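Local coordinates for probable thiosulfate sulfurtransferase (Thermus thermophilus, PDB 2EG4), which probably transfers sulfur from thiosulfate to an acceptor such as cyanide, as a two-domain rhodanese that also binds a zinc ion, at residues L9-R15 with L23-L29; C76-F80 with A200-L204. One frame throughout, in Å; residues are numbered along the deposited sequence.

Interaction 1. Residues L9-R15 with L23-L29; sequences LVDTRPR and LPGARHL. With SO4 (sulfate ion), chain F.
His28 spans the contact with both ring nitrogens. NE2 donates to Arg13 O at 2.7 Å, arriving nearly along the C=O axis though bent at the hydrogen (137°), while ND1 gives a straight bond to O4 of a sulfate, probably from the crystallisation liquor. Both acceptors lie near the ring plane, so the two bonds fix its rotation, and a ring donating from both nitrogens is likely to be cationic. CG stands anti to the backbone N (chi1 177°), carrying the ring alongside the turn after strand 8-11, with its NE2 edge to Arg13 O. Arg15 completes the anion site, NE reaching SO4 O1 at 2.7 Å and NH2 sharing O4; its NH1 pairs with Glu19, and NH2 has Glu105 as a second partner. Leu9, partly exposed on an inner strand, lays its branched CD1 against Leu23 CB at 3.9 Å, and the small methyl of Ala26 packs against Leu9 CB. Leu29 sets CB against Val10 CG1 at 3.6 Å. Between them the backbones pair in parallel: Arg27 N to Leu9 O, Asp11 N to Arg27 O (2.8 Å) and Leu29 N to Asp11 O. This is a beta-alpha-beta unit of the rhodanese fold, with helix 15-20 as the connection.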
ATOM      1  N   LEU A   9     -14.791   8.555   4.954  1.00 17.52           N
ATOM      2  CA  LEU A   9     -13.442   9.069   5.131  1.00 14.44           C
ATOM      3  C   LEU A   9     -12.644   8.200   6.104  1.00 15.22           C
ATOM      4  O   LEU A   9     -13.158   7.778   7.129  1.00 16.86           O
ATOM      5  CB  LEU A   9     -13.531  10.496   5.683  1.00 15.90           C
ATOM      6  CG  LEU A   9     -14.218  11.475   4.737  1.00 17.97           C
ATOM      7  CD1 LEU A   9     -14.578  12.773   5.474  1.00 18.86           C
ATOM      8  CD2 LEU A   9     -13.314  11.745   3.574  1.00 23.56           C
ATOM      9  N   VAL A  10     -11.383   7.940   5.755  1.00 14.99           N
ATOM     10  CA  VAL A  10     -10.467   7.153   6.587  1.00 15.83           C
ATOM     11  C   VAL A  10      -9.197   7.982   6.788  1.00 13.65           C
ATOM     12  O   VAL A  10      -8.550   8.379   5.836  1.00 15.54           O
ATOM     13  CB  VAL A  10     -10.120   5.805   5.917  1.00 16.23           C
ATOM     14  CG1 VAL A  10      -9.035   5.056   6.724  1.00 14.06           C
ATOM     15  CG2 VAL A  10     -11.411   4.976   5.822  1.00 17.69           C
ATOM     16  N   ASP A  11      -8.883   8.228   8.057  1.00 13.89           N
ATOM     17  CA  ASP A  11      -7.746   9.036   8.511  1.00 13.64           C
ATOM     18  C   ASP A  11      -6.619   8.061   8.879  1.00 13.71           C
ATOM     19  O   ASP A  11      -6.770   7.292   9.833  1.00 14.85           O
ATOM     20  CB  ASP A  11      -8.226   9.782   9.763  1.00 14.21           C
ATOM     21  CG  ASP A  11      -7.255  10.843  10.255  1.00 16.43           C
ATOM     22  OD1 ASP A  11      -6.022  10.673  10.110  1.00 13.59           O
ATOM     23  OD2 ASP A  11      -7.758  11.852  10.820  1.00 15.85           O
ATOM     24  N   THR A  12      -5.492   8.099   8.157  1.00 13.54           N
ATOM     25  CA  THR A  12      -4.401   7.150   8.443  1.00 12.10           C
ATOM     26  C   THR A  12      -3.294   7.698   9.343  1.00 12.96           C
ATOM     27  O   THR A  12      -2.241   7.081   9.495  1.00 14.42           O
ATOM     28  CB  THR A  12      -3.799   6.614   7.119  1.00 15.24           C
ATOM     29  OG1 THR A  12      -3.064   7.643   6.448  1.00 15.46           O
ATOM     30  CG2 THR A  12      -4.920   6.202   6.183  1.00 14.77           C
ATOM     31  N   ARG A  13      -3.529   8.855   9.951  1.00 13.09           N
ATOM     32  CA  ARG A  13      -2.540   9.450  10.838  1.00 14.50           C
ATOM     33  C   ARG A  13      -2.484   8.702  12.163  1.00 13.72           C
ATOM     34  O   ARG A  13      -3.372   7.909  12.483  1.00 15.35           O
ATOM     35  CB  ARG A  13      -2.910  10.917  11.119  1.00 14.52           C
ATOM     36  CG  ARG A  13      -2.931  11.777   9.858  1.00 12.50           C
ATOM     37  CD  ARG A  13      -3.378  13.211  10.216  1.00 13.25           C
ATOM     38  NE  ARG A  13      -4.758  13.202  10.725  1.00 14.47           N
ATOM     39  CZ  ARG A  13      -5.290  14.173  11.469  1.00 16.15           C
ATOM     40  NH1 ARG A  13      -4.563  15.240  11.804  1.00 14.77           N
ATOM     41  NH2 ARG A  13      -6.544  14.077  11.892  1.00 14.17           N
ATOM     42  N   PRO A  14      -1.424   8.937  12.950  1.00 17.86           N
ATOM     43  CA  PRO A  14      -1.316   8.272  14.251  1.00 21.95           C
ATOM     44  C   PRO A  14      -2.531   8.687  15.105  1.00 23.08           C
ATOM     45  O   PRO A  14      -3.092   9.793  14.946  1.00 19.09           O
ATOM     46  CB  PRO A  14       0.002   8.814  14.803  1.00 21.78           C
ATOM     47  CG  PRO A  14       0.822   9.019  13.566  1.00 23.09           C
ATOM     48  CD  PRO A  14      -0.181   9.654  12.608  1.00 18.00           C
ATOM     49  N   ARG A  15      -2.944   7.816  16.016  1.00 20.50           N
ATOM     50  CA  ARG A  15      -4.109   8.102  16.835  1.00 21.37           C
ATOM     51  C   ARG A  15      -4.096   9.453  17.555  1.00 22.60           C
ATOM     52  O   ARG A  15      -5.125  10.111  17.625  1.00 21.46           O
ATOM     53  CB  ARG A  15      -4.354   6.955  17.838  1.00 23.83           C
ATOM     54  CG  ARG A  15      -5.567   7.166  18.748  1.00 23.75           C
ATOM     55  CD  ARG A  15      -6.117   5.830  19.270  1.00 26.75           C
ATOM     56  NE  ARG A  15      -7.102   5.242  18.360  1.00 26.85           N
ATOM     57  CZ  ARG A  15      -8.346   5.693  18.201  1.00 31.09           C
ATOM     58  NH1 ARG A  15      -8.770   6.742  18.897  1.00 30.04           N
ATOM     59  NH2 ARG A  15      -9.167   5.102  17.336  1.00 30.64           N
ATOM     60  N   LEU A  23     -11.614  14.737  10.304  1.00 16.26           N
ATOM     61  CA  LEU A  23     -12.774  15.194   9.551  1.00 16.46           C
ATOM     62  C   LEU A  23     -14.040  14.560  10.132  1.00 18.71           C
ATOM     63  O   LEU A  23     -14.034  13.424  10.603  1.00 17.39           O
ATOM     64  CB  LEU A  23     -12.630  14.869   8.065  1.00 16.45           C
ATOM     65  CG  LEU A  23     -11.875  15.939   7.251  1.00 17.27           C
ATOM     66  CD1 LEU A  23     -10.441  16.121   7.769  1.00 16.01           C
ATOM     67  CD2 LEU A  23     -11.843  15.524   5.783  1.00 18.26           C
ATOM     68  N   PRO A  24     -15.151  15.306  10.127  1.00 17.23           N
ATOM     69  CA  PRO A  24     -16.386  14.729  10.684  1.00 19.37           C
ATOM     70  C   PRO A  24     -16.717  13.373  10.070  1.00 17.53           C
ATOM     71  O   PRO A  24     -16.752  13.230   8.847  1.00 21.25           O
ATOM     72  CB  PRO A  24     -17.443  15.783  10.346  1.00 22.46           C
ATOM     73  CG  PRO A  24     -16.650  17.075  10.430  1.00 21.85           C
ATOM     74  CD  PRO A  24     -15.329  16.715   9.736  1.00 19.39           C
ATOM     75  N   GLY A  25     -16.955  12.389  10.924  1.00 18.42           N
ATOM     76  CA  GLY A  25     -17.319  11.070  10.435  1.00 20.50           C
ATOM     77  C   GLY A  25     -16.158  10.192   9.990  1.00 19.64           C
ATOM     78  O   GLY A  25     -16.361   9.037   9.633  1.00 21.42           O
ATOM     79  N   ALA A  26     -14.941  10.727  10.013  1.00 18.24           N
ATOM     80  CA  ALA A  26     -13.796   9.921   9.571  1.00 16.02           C
ATOM     81  C   ALA A  26     -13.423   8.824  10.551  1.00 14.36           C
ATOM     82  O   ALA A  26     -13.424   9.018  11.763  1.00 16.35           O
ATOM     83  CB  ALA A  26     -12.589  10.829   9.318  1.00 15.21           C
ATOM     84  N   ARG A  27     -13.129   7.640  10.013  1.00 17.26           N
ATOM     85  CA  ARG A  27     -12.701   6.529  10.852  1.00 16.36           C
ATOM     86  C   ARG A  27     -11.181   6.582  10.931  1.00 15.87           C
ATOM     87  O   ARG A  27     -10.544   7.082  10.014  1.00 18.41           O
ATOM     88  CB  ARG A  27     -13.069   5.180  10.213  1.00 20.53           C
ATOM     89  CG  ARG A  27     -14.525   4.771  10.283  1.00 21.04           C
ATOM     90  CD  ARG A  27     -15.393   5.600   9.387  1.00 20.58           C
ATOM     91  NE  ARG A  27     -16.624   4.882   9.053  1.00 22.32           N
ATOM     92  CZ  ARG A  27     -17.799   5.466   8.858  1.00 28.04           C
ATOM     93  NH1 ARG A  27     -17.919   6.782   8.985  1.00 26.45           N
ATOM     94  NH2 ARG A  27     -18.841   4.742   8.482  1.00 26.14           N
ATOM     95  N   HIS A  28     -10.615   6.051  12.012  1.00 15.84           N
ATOM     96  CA  HIS A  28      -9.167   5.984  12.161  1.00 14.63           C
ATOM     97  C   HIS A  28      -8.724   4.611  11.710  1.00 15.23           C
ATOM     98  O   HIS A  28      -9.269   3.605  12.171  1.00 16.24           O
ATOM     99  CB  HIS A  28      -8.738   6.116  13.609  1.00 16.68           C
ATOM    100  CG  HIS A  28      -7.258   5.989  13.791  1.00 18.51           C
ATOM    101  ND1 HIS A  28      -6.667   4.906  14.410  1.00 21.61           N
ATOM    102  CD2 HIS A  28      -6.244   6.776  13.356  1.00 19.45           C
ATOM    103  CE1 HIS A  28      -5.352   5.034  14.352  1.00 22.90           C
ATOM    104  NE2 HIS A  28      -5.070   6.159  13.717  1.00 21.88           N
ATOM    105  N   LEU A  29      -7.723   4.553  10.830  1.00 12.39           N
ATOM    106  CA  LEU A  29      -7.191   3.258  10.391  1.00 12.49           C
ATOM    107  C   LEU A  29      -5.752   3.394   9.878  1.00 15.17           C
ATOM    108  O   LEU A  29      -5.499   4.185   8.973  1.00 14.65           O
ATOM    109  CB  LEU A  29      -8.028   2.663   9.263  1.00 14.35           C
ATOM    110  CG  LEU A  29      -7.530   1.271   8.812  1.00 12.47           C
ATOM    111  CD1 LEU A  29      -7.651   0.241   9.951  1.00 18.46           C
ATOM    112  CD2 LEU A  29      -8.329   0.835   7.585  1.00 15.95           C
TER
HETATM  113  S   SO4 F 505      -7.057   2.226  16.459  1.00 57.52           S
HETATM  114  O1  SO4 F 505      -6.017   3.072  17.130  1.00 57.63           O
HETATM  115  O2  SO4 F 505      -6.389   1.246  15.539  1.00 60.44           O
HETATM  116  O3  SO4 F 505      -7.840   1.482  17.500  1.00 60.71           O
HETATM  117  O4  SO4 F 505      -7.982   3.102  15.667  1.00 57.31           O
HETATM  118  O   HOH W   1     -16.876   9.258   6.757  1.00 27.64           O

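Interaction 2. Residues C76-F80 with A200-L204; sequences CRTAF and AFFVL
Helices 73-84 and 195-206 meet through the short segments 76-80 and 200-204, whose axes come within 10.3 Å at 75° between their N-to-C directions, a steep crossing wide enough for aromatic rings to fill. Phe202, with the most surface covered here, spans that gap edge first. Its CG lies anti to the carbonyl carbon (chi1 -74°), which sends the ring toward the first helix, where CE2 comes to 3.4 Å from Cys76 O, an oxygen already engaged by Phe80 N in the helical hydrogen bond. The partly positive rim of a phenyl ring suits such a carbonyl. Cys76 CB lies 4.0 Å from Phe202 CD2, and its sulfur stands obliquely to the ring in a sulfur-aromatic contact. Ala79 offers only a methyl, 3.9 Å from Phe202 CZ, and so leaves room for the ring to approach the backbone. Alongside, Phe80 and Phe201 form a T-shaped pair: the CD1-CE1 edge of Phe80 points onto the face of Phe201, centroids 5.0 Å apart and planes at 83°. Phe201 CD2 in turn sits over the face of the Phe202 ring, so the three rings interlock. A serine in place of Phe201 would probably leave the Phe80 edge without its facing ring and open a gap beside Phe202. Leu91 of strand 89-92 also touches Phe202. The arrangement is an apolar, aromatic helix-helix interface between the two rhodanese-like domains of a tandem rhodanese.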
ATOM      1  N   CYS A  76      -0.509   5.073   1.944  1.00 14.90           N
ATOM      2  CA  CYS A  76      -0.581   4.220   0.769  1.00 13.66           C
ATOM      3  C   CYS A  76      -0.705   2.731   1.078  1.00 13.25           C
ATOM      4  O   CYS A  76      -1.417   2.025   0.378  1.00 15.47           O
ATOM      5  CB  CYS A  76       0.611   4.511  -0.125  1.00 13.46           C
ATOM      6  SG  CYS A  76       0.591   6.199  -0.779  1.00 18.03           S
ATOM      7  N   ARG A  77      -0.073   2.248   2.136  1.00 13.48           N
ATOM      8  CA  ARG A  77      -0.232   0.814   2.409  1.00 13.78           C
ATOM      9  C   ARG A  77      -1.662   0.566   2.878  1.00 14.16           C
ATOM     10  O   ARG A  77      -2.271  -0.422   2.508  1.00 16.15           O
ATOM     11  CB  ARG A  77       0.750   0.314   3.464  1.00 13.55           C
ATOM     12  CG  ARG A  77       0.881  -1.228   3.420  1.00 14.65           C
ATOM     13  CD  ARG A  77       1.708  -1.753   4.606  1.00 16.58           C
ATOM     14  NE  ARG A  77       2.085  -3.167   4.457  1.00 12.85           N
ATOM     15  CZ  ARG A  77       1.755  -4.138   5.307  1.00 18.72           C
ATOM     16  NH1 ARG A  77       1.016  -3.875   6.391  1.00 19.07           N
ATOM     17  NH2 ARG A  77       2.205  -5.370   5.100  1.00 18.64           N
ATOM     18  N   THR A  78      -2.212   1.504   3.647  1.00 14.99           N
ATOM     19  CA  THR A  78      -3.579   1.343   4.103  1.00 14.71           C
ATOM     20  C   THR A  78      -4.525   1.431   2.899  1.00 15.16           C
ATOM     21  O   THR A  78      -5.424   0.606   2.771  1.00 14.50           O
ATOM     22  CB  THR A  78      -3.928   2.395   5.190  1.00 11.34           C
ATOM     23  OG1 THR A  78      -2.986   2.274   6.279  1.00 13.99           O
ATOM     24  CG2 THR A  78      -5.334   2.129   5.758  1.00 16.03           C
ATOM     25  N   ALA A  79      -4.322   2.412   2.010  1.00 13.12           N
ATOM     26  CA  ALA A  79      -5.173   2.528   0.827  1.00 14.74           C
ATOM     27  C   ALA A  79      -5.041   1.290  -0.049  1.00 16.53           C
ATOM     28  O   ALA A  79      -6.010   0.852  -0.676  1.00 15.35           O
ATOM     29  CB  ALA A  79      -4.809   3.785   0.019  1.00 16.09           C
ATOM     30  N   PHE A  80      -3.835   0.744  -0.087  1.00 15.36           N
ATOM     31  CA  PHE A  80      -3.584  -0.449  -0.877  1.00 16.70           C
ATOM     32  C   PHE A  80      -4.442  -1.608  -0.370  1.00 13.90           C
ATOM     33  O   PHE A  80      -5.060  -2.315  -1.162  1.00 16.69           O
ATOM     34  CB  PHE A  80      -2.118  -0.846  -0.838  1.00 16.57           C
ATOM     35  CG  PHE A  80      -1.816  -2.039  -1.705  1.00 16.63           C
ATOM     36  CD1 PHE A  80      -1.852  -1.926  -3.098  1.00 18.99           C
ATOM     37  CD2 PHE A  80      -1.603  -3.290  -1.134  1.00 18.55           C
ATOM     38  CE1 PHE A  80      -1.686  -3.048  -3.907  1.00 18.03           C
ATOM     39  CE2 PHE A  80      -1.435  -4.424  -1.943  1.00 18.52           C
ATOM     40  CZ  PHE A  80      -1.479  -4.298  -3.323  1.00 19.24           C
ATOM     41  N   ALA A 200       4.741   3.719  -4.513  1.00 22.15           N
ATOM     42  CA  ALA A 200       5.158   3.659  -5.921  1.00 19.24           C
ATOM     43  C   ALA A 200       4.035   3.093  -6.777  1.00 21.39           C
ATOM     44  O   ALA A 200       3.850   3.496  -7.938  1.00 21.92           O
ATOM     45  CB  ALA A 200       6.400   2.818  -6.042  1.00 17.92           C
ATOM     46  N   PHE A 201       3.272   2.168  -6.191  1.00 17.93           N
ATOM     47  CA  PHE A 201       2.142   1.536  -6.856  1.00 19.82           C
ATOM     48  C   PHE A 201       1.153   2.617  -7.279  1.00 23.14           C
ATOM     49  O   PHE A 201       0.808   2.717  -8.453  1.00 23.74           O
ATOM     50  CB  PHE A 201       1.474   0.523  -5.899  1.00 16.70           C
ATOM     51  CG  PHE A 201       0.135  -0.003  -6.373  1.00 22.94           C
ATOM     52  CD1 PHE A 201       0.052  -1.119  -7.198  1.00 19.70           C
ATOM     53  CD2 PHE A 201      -1.043   0.599  -5.950  1.00 19.35           C
ATOM     54  CE1 PHE A 201      -1.177  -1.637  -7.593  1.00 19.90           C
ATOM     55  CE2 PHE A 201      -2.296   0.091  -6.347  1.00 23.44           C
ATOM     56  CZ  PHE A 201      -2.357  -1.033  -7.171  1.00 24.53           C
ATOM     57  N   PHE A 202       0.702   3.439  -6.331  1.00 21.64           N
ATOM     58  CA  PHE A 202      -0.249   4.498  -6.664  1.00 22.51           C
ATOM     59  C   PHE A 202       0.284   5.576  -7.603  1.00 22.09           C
ATOM     60  O   PHE A 202      -0.459   6.066  -8.464  1.00 23.27           O
ATOM     61  CB  PHE A 202      -0.797   5.136  -5.383  1.00 19.47           C
ATOM     62  CG  PHE A 202      -1.777   4.269  -4.679  1.00 17.55           C
ATOM     63  CD1 PHE A 202      -3.005   3.978  -5.272  1.00 22.33           C
ATOM     64  CD2 PHE A 202      -1.463   3.695  -3.450  1.00 23.36           C
ATOM     65  CE1 PHE A 202      -3.905   3.124  -4.658  1.00 23.56           C
ATOM     66  CE2 PHE A 202      -2.354   2.839  -2.826  1.00 17.94           C
ATOM     67  CZ  PHE A 202      -3.581   2.549  -3.428  1.00 24.18           C
ATOM     68  N   VAL A 203       1.551   5.939  -7.451  1.00 20.86           N
ATOM     69  CA  VAL A 203       2.145   6.948  -8.314  1.00 21.98           C
ATOM     70  C   VAL A 203       2.200   6.418  -9.738  1.00 23.65           C
ATOM     71  O   VAL A 203       1.748   7.082 -10.681  1.00 25.98           O
ATOM     72  CB  VAL A 203       3.586   7.300  -7.884  1.00 20.75           C
ATOM     73  CG1 VAL A 203       4.251   8.207  -8.949  1.00 20.65           C
ATOM     74  CG2 VAL A 203       3.564   8.004  -6.536  1.00 23.21           C
ATOM     75  N   LEU A 204       2.745   5.212  -9.894  1.00 23.29           N
ATOM     76  CA  LEU A 204       2.866   4.622 -11.219  1.00 22.88           C
ATOM     77  C   LEU A 204       1.504   4.455 -11.882  1.00 25.70           C
ATOM     78  O   LEU A 204       1.351   4.739 -13.073  1.00 26.09           O
ATOM     79  CB  LEU A 204       3.585   3.270 -11.146  1.00 21.56           C
ATOM     80  CG  LEU A 204       5.090   3.331 -10.873  1.00 22.77           C
ATOM     81  CD1 LEU A 204       5.662   1.935 -10.721  1.00 27.14           C
ATOM     82  CD2 LEU A 204       5.787   4.051 -12.031  1.00 24.80           C
TER

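From the N terminus, strand 8-11 leads through helix 15-20 to strand 27-28, and interaction 1 closes this short loop at the edge of the first parallel sheet. The chain then runs through helix 41-57 and strand 64-67 to helix 73-84, where interaction 2 opens; it closes only after 119 intervening residues, on helix 195-206 of the second domain. The two are in series, neither nested nor crossed: one is local to the first domain, the other joins the two domains. Their centres lie about 17 Å apart, yet they touch, Leu29 CD2 packing on Thr78 CG2 at 3.7 Å, so helix 73-84 takes part in both, its Thr78 on Leu29 just past strand 27-28 and its Cys76, Ala79 and Phe80 at the domain interface.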